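Local coordinates for protein catalase (Bacillus pumilus, PDB 4QOQ) that catalyses the breakdown of hydrogen peroxide into water and oxygen at a buried haem, in a four-chain assembly, at residues T97-K102 against L150-V155; D110-A115 against G186-Y191. All blocks are in the same frame, centred on the assembly; numbering follows the deposited sequence. Where two conformers were deposited one is given.

Interaction 1: T97-K102 against L150-V155. With JZ3 (Guaiacol), chain G.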
loop_
_atom_site.group_PDB
_atom_site.type_symbol
_atom_site.label_atom_id
_atom_site.label_comp_id
_atom_site.label_asym_id
_atom_site.label_seq_id
_atom_site.Cartn_x
_atom_site.Cartn_y
_atom_site.Cartn_z
ATOM N N THR A 97 24.856 -6.847 5.200
ATOM C CA THR A 97 24.852 -7.116 6.604
ATOM C C THR A 97 23.497 -7.631 6.999
ATOM O O THR A 97 22.697 -7.975 6.106
ATOM C CB THR A 97 25.283 -5.857 7.401
ATOM O OG1 THR A 97 24.355 -4.806 7.199
ATOM C CG2 THR A 97 26.701 -5.364 6.952
ATOM N N VAL A 98 23.183 -7.689 8.291
ATOM C CA VAL A 98 21.925 -8.281 8.698
ATOM C C VAL A 98 20.973 -7.375 9.510
ATOM O O VAL A 98 19.802 -7.223 9.158
ATOM C CB VAL A 98 22.139 -9.595 9.493
ATOM C CG1 VAL A 98 20.789 -10.175 9.909
ATOM C CG2 VAL A 98 22.885 -10.624 8.667
ATOM N N ILE A 99 21.436 -6.866 10.619
ATOM C CA ILE A 99 20.537 -6.380 11.623
ATOM C C ILE A 99 20.183 -4.884 11.425
ATOM O O ILE A 99 19.022 -4.515 11.617
ATOM C CB ILE A 99 21.106 -6.649 13.036
ATOM C CG1 ILE A 99 21.000 -8.155 13.311
ATOM C CG2 ILE A 99 20.404 -5.892 14.101
ATOM C CD1 ILE A 99 19.615 -8.800 13.385
ATOM N N HIS A 100 21.176 -4.076 11.156
ATOM C CA HIS A 100 20.888 -2.621 11.214
ATOM C C HIS A 100 20.308 -2.137 9.918
ATOM O O HIS A 100 20.327 -2.857 8.870
ATOM C CB HIS A 100 22.114 -1.831 11.676
ATOM C CG HIS A 100 22.463 -2.074 13.111
ATOM N ND1 HIS A 100 21.942 -1.319 14.146
ATOM C CD2 HIS A 100 23.181 -3.059 13.686
ATOM C CE1 HIS A 100 22.420 -1.778 15.293
ATOM N NE2 HIS A 100 23.139 -2.842 15.044
ATOM N N PRO A 101 19.724 -0.913 9.941
ATOM C CA PRO A 101 18.929 -0.476 8.739
ATOM C C PRO A 101 19.800 -0.073 7.538
ATOM O O PRO A 101 21.045 -0.119 7.600
ATOM C CB PRO A 101 18.167 0.738 9.270
ATOM C CG PRO A 101 18.072 0.498 10.781
ATOM C CD PRO A 101 19.371 -0.094 11.137
ATOM N N LYS A 102 19.132 0.398 6.469
ATOM C CA LYS A 102 19.788 1.110 5.376
ATOM C C LYS A 102 20.591 2.243 5.988
ATOM O O LYS A 102 20.195 2.839 6.996
ATOM C CB LYS A 102 18.736 1.658 4.368
ATOM C CG LYS A 102 18.160 0.563 3.482
ATOM C CD LYS A 102 17.097 1.190 2.566
ATOM C CE LYS A 102 17.727 2.180 1.591
ATOM N NZ LYS A 102 18.643 1.478 0.637
ATOM N N LEU A 150 18.094 -9.192 18.650
ATOM C CA LEU A 150 19.291 -8.660 18.064
ATOM C C LEU A 150 19.126 -7.252 17.559
ATOM O O LEU A 150 20.059 -6.436 17.614
ATOM C CB LEU A 150 19.700 -9.523 16.869
ATOM C CG LEU A 150 20.318 -10.897 17.192
ATOM C CD1 LEU A 150 20.263 -11.793 15.987
ATOM C CD2 LEU A 150 21.794 -10.648 17.609
ATOM N N LYS A 151 17.931 -6.946 17.106
ATOM C CA LYS A 151 17.598 -5.578 16.608
ATOM C C LYS A 151 17.731 -4.551 17.709
ATOM O O LYS A 151 17.566 -4.847 18.908
ATOM C CB LYS A 151 16.155 -5.532 16.042
ATOM C CG LYS A 151 16.029 -6.158 14.655
ATOM C CD LYS A 151 16.363 -5.243 13.533
ATOM C CE LYS A 151 16.262 -5.907 12.186
ATOM N NZ LYS A 151 16.352 -4.844 11.057
ATOM N N PRO A 152 17.970 -3.265 17.314
ATOM C CA PRO A 152 17.833 -2.206 18.283
ATOM C C PRO A 152 16.618 -2.361 19.190
ATOM O O PRO A 152 15.521 -2.708 18.768
ATOM C CB PRO A 152 17.771 -0.956 17.425
ATOM C CG PRO A 152 18.699 -1.296 16.246
ATOM C CD PRO A 152 18.406 -2.782 15.989
ATOM N N ASP A 153 16.828 -2.081 20.483
ATOM C CA ASP A 153 15.795 -2.122 21.465
ATOM C C ASP A 153 14.619 -1.279 21.048
ATOM O O ASP A 153 14.823 -0.200 20.476
ATOM C CB ASP A 153 16.428 -1.671 22.798
ATOM C CG ASP A 153 15.451 -1.562 23.940
ATOM O OD1 ASP A 153 14.579 -0.695 23.871
ATOM O OD2 ASP A 153 15.669 -2.168 25.037
ATOM N N PRO A 154 13.378 -1.787 21.264
ATOM C CA PRO A 154 12.229 -1.151 20.701
ATOM C C PRO A 154 11.864 0.162 21.389
ATOM O O PRO A 154 11.043 0.899 20.889
ATOM C CB PRO A 154 11.095 -2.179 20.877
ATOM C CG PRO A 154 11.549 -3.038 22.049
ATOM C CD PRO A 154 13.020 -3.064 21.894
ATOM N N VAL A 155 12.483 0.422 22.547
ATOM C CA VAL A 155 12.336 1.744 23.204
ATOM C C VAL A 155 13.459 2.709 22.805
ATOM O O VAL A 155 13.205 3.884 22.536
ATOM C CB VAL A 155 12.300 1.534 24.748
ATOM C CG1 VAL A 155 11.981 2.813 25.444
ATOM C CG2 VAL A 155 11.322 0.448 25.129
HETATM C CAA JZ3 G . 23.386 -11.033 14.249
HETATM O OAG JZ3 G . 24.628 -10.366 14.483
HETATM C CAI JZ3 G . 25.109 -9.757 15.630
HETATM C CAF JZ3 G . 25.761 -10.513 16.606
HETATM C CAD JZ3 G . 26.289 -9.958 17.759
HETATM C CAC JZ3 G . 26.192 -8.591 17.971
HETATM C CAE JZ3 G . 25.562 -7.772 17.036
HETATM C CAH JZ3 G . 24.997 -8.287 15.853
HETATM O OAB JZ3 G . 24.374 -7.444 14.948
HETATM O O HOH W 1 18.385 -4.962 8.348
#

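Interaction 2: D110-A115 against G186-Y191. With JZ3 (Guaiacol), chain G; HEM (protoporphyrin IX containing Fe), chain E.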
loop_
_atom_site.group_PDB
_atom_site.type_symbol
_atom_site.label_atom_id
_atom_site.label_comp_id
_atom_site.label_asym_id
_atom_site.label_seq_id
_atom_site.Cartn_x
_atom_site.Cartn_y
_atom_site.Cartn_z
ATOM N N ASP A 110 28.306 -9.123 12.253
ATOM C CA ASP A 110 27.076 -9.691 11.719
ATOM C C ASP A 110 27.522 -10.783 10.782
ATOM O O ASP A 110 28.547 -10.640 10.129
ATOM C CB ASP A 110 26.289 -8.608 10.877
ATOM C CG ASP A 110 24.924 -8.195 11.468
ATOM O OD1 ASP A 110 24.436 -8.812 12.462
ATOM O OD2 ASP A 110 24.325 -7.150 10.959
ATOM N N PRO A 111 26.643 -11.775 10.561
ATOM C CA PRO A 111 26.784 -12.542 9.304
ATOM C C PRO A 111 26.679 -11.583 8.134
ATOM O O PRO A 111 26.141 -10.477 8.288
ATOM C CB PRO A 111 25.625 -13.548 9.353
ATOM C CG PRO A 111 25.225 -13.565 10.795
ATOM C CD PRO A 111 25.436 -12.189 11.296
ATOM N N ARG A 112 27.181 -12.004 6.977
ATOM C CA ARG A 112 26.995 -11.259 5.764
ATOM C C ARG A 112 26.142 -12.148 4.864
ATOM O O ARG A 112 26.426 -13.347 4.686
ATOM C CB ARG A 112 28.334 -10.963 5.090
ATOM C CG ARG A 112 28.865 -9.541 5.336
ATOM C CD ARG A 112 29.038 -9.223 6.790
ATOM N NE ARG A 112 29.652 -7.921 7.029
ATOM C CZ ARG A 112 29.792 -7.403 8.252
ATOM N NH1 ARG A 112 29.379 -8.072 9.341
ATOM N NH2 ARG A 112 30.290 -6.196 8.405
ATOM N N GLY A 113 25.187 -11.524 4.229
ATOM C CA GLY A 113 24.390 -12.161 3.199
ATOM C C GLY A 113 25.164 -12.317 1.945
ATOM O O GLY A 113 26.004 -11.474 1.605
ATOM N N PHE A 114 24.847 -13.408 1.232
ATOM C CA PHE A 114 25.504 -13.801 0.021
ATOM C C PHE A 114 24.415 -14.454 -0.845
ATOM O O PHE A 114 24.255 -15.668 -0.820
ATOM C CB PHE A 114 26.592 -14.850 0.361
ATOM C CG PHE A 114 27.669 -15.016 -0.709
ATOM C CD1 PHE A 114 27.359 -15.265 -2.000
ATOM C CD2 PHE A 114 29.030 -15.012 -0.344
ATOM C CE1 PHE A 114 28.359 -15.486 -2.965
ATOM C CE2 PHE A 114 30.016 -15.242 -1.290
ATOM C CZ PHE A 114 29.696 -15.455 -2.588
ATOM N N ALA A 115 23.651 -13.633 -1.547
ATOM C CA ALA A 115 22.455 -14.121 -2.259
ATOM C C ALA A 115 22.746 -14.135 -3.739
ATOM O O ALA A 115 23.101 -13.070 -4.274
ATOM C CB ALA A 115 21.291 -13.232 -1.939
ATOM N N GLY A 186 33.385 -12.557 12.196
ATOM C CA GLY A 186 32.144 -11.779 12.376
ATOM C C GLY A 186 32.214 -10.404 11.716
ATOM O O GLY A 186 31.184 -9.793 11.531
ATOM N N ILE A 187 33.412 -9.955 11.295
ATOM C CA ILE A 187 33.584 -8.679 10.554
ATOM C C ILE A 187 34.491 -8.977 9.367
ATOM O O ILE A 187 35.714 -8.706 9.391
ATOM C CB ILE A 187 34.164 -7.541 11.388
ATOM C CG1 ILE A 187 33.504 -7.457 12.791
ATOM C CG2 ILE A 187 34.004 -6.225 10.587
ATOM C CD1 ILE A 187 34.042 -6.328 13.658
ATOM N N PRO A 188 33.920 -9.461 8.285
ATOM C CA PRO A 188 34.718 -9.507 7.056
ATOM C C PRO A 188 35.301 -8.188 6.627
ATOM O O PRO A 188 34.691 -7.130 6.830
ATOM C CB PRO A 188 33.721 -10.050 5.982
ATOM C CG PRO A 188 32.631 -10.718 6.797
ATOM C CD PRO A 188 32.534 -9.963 8.100
ATOM N N ALA A 189 36.474 -8.221 5.996
ATOM C CA ALA A 189 37.111 -6.988 5.545
ATOM C C ALA A 189 36.317 -6.226 4.483
ATOM O O ALA A 189 36.350 -4.960 4.445
ATOM C CB ALA A 189 38.506 -7.239 5.039
ATOM N N ASN A 190 35.658 -7.004 3.616
ATOM C CA ASN A 190 34.779 -6.487 2.606
ATOM C C ASN A 190 33.968 -7.643 2.038
ATOM O O ASN A 190 34.105 -8.809 2.534
ATOM C CB ASN A 190 35.592 -5.728 1.558
ATOM C CG ASN A 190 36.659 -6.578 0.955
ATOM O OD1 ASN A 190 36.389 -7.591 0.342
ATOM N ND2 ASN A 190 37.907 -6.179 1.164
ATOM N N TYR A 191 33.169 -7.393 1.004
ATOM C CA TYR A 191 32.351 -8.435 0.448
ATOM C C TYR A 191 33.077 -9.415 -0.503
ATOM O O TYR A 191 32.613 -10.568 -0.686
ATOM C CB TYR A 191 31.171 -7.822 -0.309
ATOM C CG TYR A 191 30.198 -7.047 0.530
ATOM C CD1 TYR A 191 29.647 -7.575 1.700
ATOM C CD2 TYR A 191 29.730 -5.828 0.094
ATOM C CE1 TYR A 191 28.697 -6.871 2.439
ATOM C CE2 TYR A 191 28.806 -5.115 0.818
ATOM C CZ TYR A 191 28.287 -5.605 1.991
ATOM O OH TYR A 191 27.326 -4.856 2.678
HETATM C CAA JZ3 G . 23.386 -11.033 14.249
HETATM O OAG JZ3 G . 24.628 -10.366 14.483
HETATM C CAI JZ3 G . 25.109 -9.757 15.630
HETATM C CAF JZ3 G . 25.761 -10.513 16.606
HETATM C CAD JZ3 G . 26.289 -9.958 17.759
HETATM C CAC JZ3 G . 26.192 -8.591 17.971
HETATM C CAE JZ3 G . 25.562 -7.772 17.036
HETATM C CAH JZ3 G . 24.997 -8.287 15.853
HETATM O OAB JZ3 G . 24.374 -7.444 14.948
HETATM C CHA HEM E . 16.786 -11.495 3.892
HETATM C CHB HEM E . 13.682 -14.154 6.530
HETATM C CHC HEM E . 17.412 -17.139 7.768
HETATM C CHD HEM E . 20.135 -15.000 4.379
HETATM C C1A HEM E . 15.645 -11.938 4.542
HETATM C C2A HEM E . 14.352 -11.337 4.424
HETATM C C3A HEM E . 13.488 -12.107 5.158
HETATM C C4A HEM E . 14.231 -13.171 5.708
HETATM C CMA HEM E . 11.983 -11.980 5.388
HETATM C CAA HEM E . 14.062 -10.108 3.595
HETATM C CBA HEM E . 13.987 -10.509 2.101
HETATM C CGA HEM E . 13.500 -9.445 1.128
HETATM O O1A HEM E . 13.669 -9.583 -0.118
HETATM O O2A HEM E . 12.842 -8.478 1.543
HETATM C C1B HEM E . 14.465 -15.189 7.090
HETATM C C2B HEM E . 13.918 -16.216 7.958
HETATM C C3B HEM E . 14.932 -17.030 8.327
HETATM C C4B HEM E . 16.151 -16.524 7.641
HETATM C CMB HEM E . 12.491 -16.363 8.423
HETATM C CAB HEM E . 14.853 -18.246 9.176
HETATM C CBB HEM E . 13.706 -18.965 9.235
HETATM C C1C HEM E . 18.464 -16.836 6.922
HETATM C C2C HEM E . 19.485 -17.726 6.587
HETATM C C3C HEM E . 20.246 -17.128 5.613
HETATM C C4C HEM E . 19.689 -15.870 5.341
HETATM C CMC HEM E . 19.718 -19.113 7.178
HETATM C CAC HEM E . 21.372 -17.723 4.906
HETATM C CBC HEM E . 21.434 -19.032 4.892
HETATM C C1D HEM E . 19.427 -13.878 4.012
HETATM C C2D HEM E . 19.962 -12.966 3.007
HETATM C C3D HEM E . 19.039 -11.986 2.882
HETATM C C4D HEM E . 17.935 -12.302 3.820
HETATM C CMD HEM E . 21.307 -13.118 2.285
HETATM C CAD HEM E . 19.194 -10.793 1.951
HETATM C CBD HEM E . 18.836 -11.141 0.474
HETATM C CGD HEM E . 18.921 -9.895 -0.403
HETATM O O1D HEM E . 20.066 -9.568 -0.823
HETATM O O2D HEM E . 17.882 -9.212 -0.676
HETATM N NA HEM E . 15.551 -13.082 5.341
HETATM N NB HEM E . 15.787 -15.464 6.911
HETATM N NC HEM E . 18.571 -15.789 6.109
HETATM N ND HEM E . 18.211 -13.464 4.467
HETATM FE FE HEM E . 17.082 -14.397 5.659
#

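Interaction 1: T97-K102 against L150-V155
I99 packs its side chain against L150, K151 and P152 and makes the tight part of this contact. CG1 stands beside the backbone N (chi1 -72°), and from there CD1 reaches L150 CB at 3.6 Å, the two side chains crossing at about a right angle. The other branch, CG2, is anti to the backbone N; it lies 3.6 Å from L150 O, reaches P152 CD more loosely, and covers part of one face of the H100 ring. P152 CG comes up to that ring obliquely, and F240 of a second subunit meets it edge-to-face. I99 and L150 also form part of the wall of the guaiacol site: both methyls of L150, CD1 and CD2, abut the ligand methyl carbon CAA from the same side, and I99 CG1 lies 3.8 Å from its oxygen OAB.

The polar side is less closed: K151 and P152 stay partly exposed and a water enters, although one short bond crosses it. K151, the first residue beyond helix 143-150, bends its chain at chi2 (-85°) and then extends, which delivers NZ to I99 O in a 2.7 Å hydrogen bond, tilted 25° from the carbonyl plane. The water lies 2.8 Å from V98 O and 2.9 Å from H100 O, with only a weak link to K151 NZ. The ammonium group also bonds to V55 O, and R50 of the second subunit brings a like charge close.

The contact thus joins the loop leaving strand 88-96 to the end of helix 143-150, where L150 packs against Y164 and M168 of helix 161-169.

Interaction 2: D110-A115 against G186-Y191
R112 lays one face of its guanidinium over the P188 ring, with CD of the proline 3.5 Å above the plane and displaced toward the rim. It does so where the chain enters strand 113-120 of the antiparallel beta-barrel that forms the core of the catalase fold; the loop 186-191 runs alongside, and every touching residue is buried. The arginine chain turns at chi2 (58°), sending its far end back toward D110 while CG stays at the edge of the Y191 ring, 3.9 Å from CE1. The Y191 hydroxyl is itself hydrogen-bonded to E106.

Backbone carbonyls grip the guanidinium. NH1 donates to D110 O at 2.8 Å, nearly in the guanidinium plane, and also to L108 O; NH2 is bonded to E106 O. A straight bond from D110 N to G186 O (3.0 Å, 163°) ties the two segments directly. It leaves D110 O only 3.1 Å from G186 O, two acceptors that cannot bond to each other, and the nearby positive group probably eases that crowding even though NH1 meets G186 O at a poor angle. With an alanine in place of R112, the carbonyls of D110, L108 and E106 would probably lose these bonds and a gap would open against P188.

At its two ends the segment meets ligands: D110 OD1 accepts a hydrogen bond from guaiacol OAB, and beyond R112 the chain at G113 passes the rim of the haem, its CA 3.4 Å from the haem methyl carbon CMD, where an added CB would clash.

In the fold
Both contacts hang on the connection between strands 88-96 and 113-120, which pair antiparallel: residues 97-102 leave the first strand and residues 110-115 lead into the second. Their centres lie about 16 Å apart, yet they touch, since D110 OD2 probably accepts from V98 N (3.0 Å) and I99 N (2.9 Å), and the guaiacol borders both. Interaction 2 is wholly buried within one subunit, and carbonyl-rich and arginine-centred. Interaction 1 has a buried apolar half but lies nearer the subunit boundary, with partly exposed residues, a water, a lysine bond and neighbours from two other subunits.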